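Local coordinates for protein (CD58) (PDB 1CCZ) that serves as a cell-surface adhesion glycoprotein of the immunoglobulin superfamily, binding the adhesion receptor CD2 on T cells and natural killer cells through its membrane-distal domain, at residues L23-W28 with E78-T83. Numbering follows the deposited sequence.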
ATOM      1  N   LEU A  23       7.741   2.933  28.408  1.00 63.06           N
ATOM      2  CA  LEU A  23       8.699   1.865  28.255  1.00 53.89           C
ATOM      3  C   LEU A  23      10.043   2.413  28.694  1.00 47.79           C
ATOM      4  O   LEU A  23      10.323   3.590  28.476  1.00 48.79           O
ATOM      5  CB  LEU A  23       8.759   1.460  26.785  1.00 55.61           C
ATOM      6  CG  LEU A  23       7.551   0.653  26.293  1.00 59.84           C
ATOM      7  CD1 LEU A  23       6.278   1.488  26.365  1.00 60.69           C
ATOM      8  CD2 LEU A  23       7.805   0.190  24.861  1.00 62.05           C
ATOM      9  N   LYS A  24      10.865   1.586  29.331  1.00 38.77           N
ATOM     10  CA  LYS A  24      12.187   2.042  29.724  1.00 34.60           C
ATOM     11  C   LYS A  24      13.084   1.728  28.546  1.00 31.08           C
ATOM     12  O   LYS A  24      13.934   2.525  28.170  1.00 31.49           O
ATOM     13  CB  LYS A  24      12.698   1.311  30.964  1.00 37.07           C
ATOM     14  CG  LYS A  24      12.628   2.136  32.227  1.00 43.76           C
ATOM     15  CD  LYS A  24      11.235   2.037  32.826  1.00 48.83           C
ATOM     16  CE  LYS A  24      10.872   3.268  33.653  1.00 54.16           C
ATOM     17  NZ  LYS A  24      12.022   3.796  34.466  1.00 58.49           N
ATOM     18  N   GLU A  25      12.891   0.549  27.968  1.00 26.57           N
ATOM     19  CA  GLU A  25      13.673   0.121  26.827  1.00 23.15           C
ATOM     20  C   GLU A  25      12.747  -0.526  25.808  1.00 24.09           C
ATOM     21  O   GLU A  25      11.674  -1.013  26.157  1.00 22.50           O
ATOM     22  CB  GLU A  25      14.749  -0.868  27.261  1.00 21.26           C
ATOM     23  CG  GLU A  25      15.691  -0.306  28.309  1.00 21.21           C
ATOM     24  CD  GLU A  25      16.702  -1.332  28.774  1.00 24.17           C
ATOM     25  OE1 GLU A  25      16.346  -2.185  29.623  1.00 25.16           O
ATOM     26  OE2 GLU A  25      17.853  -1.299  28.283  1.00 21.80           O
ATOM     27  N   VAL A  26      13.154  -0.507  24.540  1.00 25.74           N
ATOM     28  CA  VAL A  26      12.349  -1.096  23.478  1.00 24.48           C
ATOM     29  C   VAL A  26      13.261  -1.532  22.359  1.00 23.11           C
ATOM     30  O   VAL A  26      14.268  -0.892  22.091  1.00 23.36           O
ATOM     31  CB  VAL A  26      11.277  -0.097  22.925  1.00 26.70           C
ATOM     32  CG1 VAL A  26      11.926   1.093  22.307  1.00 29.44           C
ATOM     33  CG2 VAL A  26      10.442  -0.772  21.879  1.00 30.35           C
ATOM     34  N   LEU A  27      12.927  -2.643  21.722  1.00 22.71           N
ATOM     35  CA  LEU A  27      13.722  -3.149  20.613  1.00 25.39           C
ATOM     36  C   LEU A  27      12.785  -3.499  19.435  1.00 28.51           C
ATOM     37  O   LEU A  27      11.731  -4.129  19.631  1.00 27.76           O
ATOM     38  CB  LEU A  27      14.493  -4.400  21.043  1.00 26.84           C
ATOM     39  CG  LEU A  27      15.319  -5.119  19.975  1.00 29.60           C
ATOM     40  CD1 LEU A  27      16.401  -4.197  19.440  1.00 33.37           C
ATOM     41  CD2 LEU A  27      15.955  -6.354  20.573  1.00 34.34           C
ATOM     42  N   TRP A  28      13.165  -3.066  18.228  1.00 25.95           N
ATOM     43  CA  TRP A  28      12.389  -3.344  17.031  1.00 24.78           C
ATOM     44  C   TRP A  28      13.230  -4.198  16.118  1.00 26.89           C
ATOM     45  O   TRP A  28      14.429  -3.915  15.896  1.00 25.74           O
ATOM     46  CB  TRP A  28      12.023  -2.059  16.303  1.00 23.18           C
ATOM     47  CG  TRP A  28      10.827  -1.409  16.876  1.00 23.10           C
ATOM     48  CD1 TRP A  28      10.805  -0.415  17.811  1.00 22.37           C
ATOM     49  CD2 TRP A  28       9.456  -1.674  16.533  1.00 23.68           C
ATOM     50  NE1 TRP A  28       9.509  -0.041  18.069  1.00 25.61           N
ATOM     51  CE2 TRP A  28       8.660  -0.796  17.300  1.00 23.95           C
ATOM     52  CE3 TRP A  28       8.827  -2.567  15.652  1.00 21.85           C
ATOM     53  CZ2 TRP A  28       7.262  -0.780  17.215  1.00 24.14           C
ATOM     54  CZ3 TRP A  28       7.435  -2.552  15.570  1.00 22.17           C
ATOM     55  CH2 TRP A  28       6.670  -1.663  16.347  1.00 22.45           C
ATOM     56  N   GLU A  78       9.690  -5.490  20.993  1.00 32.28           N
ATOM     57  CA  GLU A  78       9.750  -6.148  22.286  1.00 33.39           C
ATOM     58  C   GLU A  78      10.232  -5.169  23.317  1.00 33.87           C
ATOM     59  O   GLU A  78      11.051  -4.287  23.017  1.00 32.90           O
ATOM     60  CB  GLU A  78      10.651  -7.371  22.275  1.00 35.39           C
ATOM     61  CG  GLU A  78      11.941  -7.212  21.577  1.00 43.97           C
ATOM     62  CD  GLU A  78      12.784  -8.452  21.737  1.00 51.69           C
ATOM     63  OE1 GLU A  78      13.170  -8.738  22.886  1.00 57.49           O
ATOM     64  OE2 GLU A  78      13.056  -9.151  20.735  1.00 55.89           O
ATOM     65  N   SER A  79       9.692  -5.315  24.523  1.00 32.01           N
ATOM     66  CA  SER A  79      10.031  -4.466  25.657  1.00 31.80           C
ATOM     67  C   SER A  79      10.006  -5.383  26.878  1.00 32.95           C
ATOM     68  O   SER A  79       9.141  -6.250  26.968  1.00 33.80           O
ATOM     69  CB  SER A  79       8.997  -3.361  25.802  1.00 31.80           C
ATOM     70  OG  SER A  79       9.492  -2.339  26.642  1.00 36.30           O
ATOM     71  N   PRO A  80      10.940  -5.199  27.838  1.00 32.46           N
ATOM     72  CA  PRO A  80      10.991  -6.056  29.031  1.00 34.48           C
ATOM     73  C   PRO A  80       9.699  -6.271  29.808  1.00 38.73           C
ATOM     74  O   PRO A  80       9.396  -7.403  30.181  1.00 38.82           O
ATOM     75  CB  PRO A  80      12.078  -5.417  29.889  1.00 32.66           C
ATOM     76  CG  PRO A  80      12.948  -4.703  28.908  1.00 29.51           C
ATOM     77  CD  PRO A  80      11.995  -4.173  27.874  1.00 29.59           C
ATOM     78  N   ASN A  81       8.939  -5.202  30.050  1.00 43.30           N
ATOM     79  CA  ASN A  81       7.689  -5.338  30.795  1.00 48.65           C
ATOM     80  C   ASN A  81       6.465  -5.531  29.898  1.00 49.73           C
ATOM     81  O   ASN A  81       5.345  -5.272  30.313  1.00 52.09           O
ATOM     82  CB  ASN A  81       7.479  -4.138  31.741  1.00 51.21           C
ATOM     83  CG  ASN A  81       6.698  -4.515  33.019  1.00 56.75           C
ATOM     84  OD1 ASN A  81       6.303  -5.673  33.211  1.00 58.10           O
ATOM     85  ND2 ASN A  81       6.474  -3.533  33.890  1.00 58.92           N
ATOM     86  N   ILE A  82       6.685  -5.975  28.664  1.00 50.84           N
ATOM     87  CA  ILE A  82       5.592  -6.241  27.736  1.00 49.99           C
ATOM     88  C   ILE A  82       5.643  -7.733  27.509  1.00 53.73           C
ATOM     89  O   ILE A  82       6.609  -8.279  26.964  1.00 51.07           O
ATOM     90  CB  ILE A  82       5.758  -5.500  26.402  1.00 48.53           C
ATOM     91  CG1 ILE A  82       5.071  -4.145  26.504  1.00 46.75           C
ATOM     92  CG2 ILE A  82       5.125  -6.286  25.262  1.00 47.17           C
ATOM     93  CD1 ILE A  82       5.414  -3.215  25.380  1.00 46.25           C
ATOM     94  N   THR A  83       4.590  -8.392  27.969  1.00 60.35           N
ATOM     95  CA  THR A  83       4.479  -9.834  27.879  1.00 64.76           C
ATOM     96  C   THR A  83       4.405 -10.312  26.457  1.00 67.05           C
ATOM     97  O   THR A  83       5.316 -10.974  25.960  1.00 68.37           O
ATOM     98  CB  THR A  83       3.219 -10.328  28.586  1.00 65.19           C
ATOM     99  OG1 THR A  83       2.662  -9.268  29.381  1.00 66.54           O
ATOM    100  CG2 THR A  83       3.550 -11.527  29.447  1.00 65.13           C
TER
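Ser79 OG donates a short 2.6 Å hydrogen bond to Glu25 O, meeting the carbonyl almost head-on at a C=O...O angle of 171°. The bond closes one end of the central C and F strands (26-30 and 73-78) in the N-terminal immunoglobulin fold, where strand pairing gives way to the loop leading to strand 86-93. One step into the sheet, Leu27 and Glu78 form an antiparallel hydrogen-bonded pair: Leu27 N to Glu78 O and Glu78 N to Leu27 O are both 2.8 Å. Chi1 of -164° sets Ser79 OG anti to its own backbone N, on the side where Leu23 lies; Leu23 CD2 packs against this hydroxyl at 3.5 Å and reaches Ile82 CD1 at 4.2 Å. Ile82 is the last residue of a type I turn begun at Ser79, and Pro80 CD rests near the same Glu25 carbonyl. The Glu25 carboxylate instead turns to Asn40 N, beyond strand 33-39. On the other face of the sheet from Val26, Leu27 and Glu78 run side by side, Leu27 CB 3.8 Å from Glu78 CG, and the extended glutamate brings its CD to 4.0 Å from Leu27 CD2.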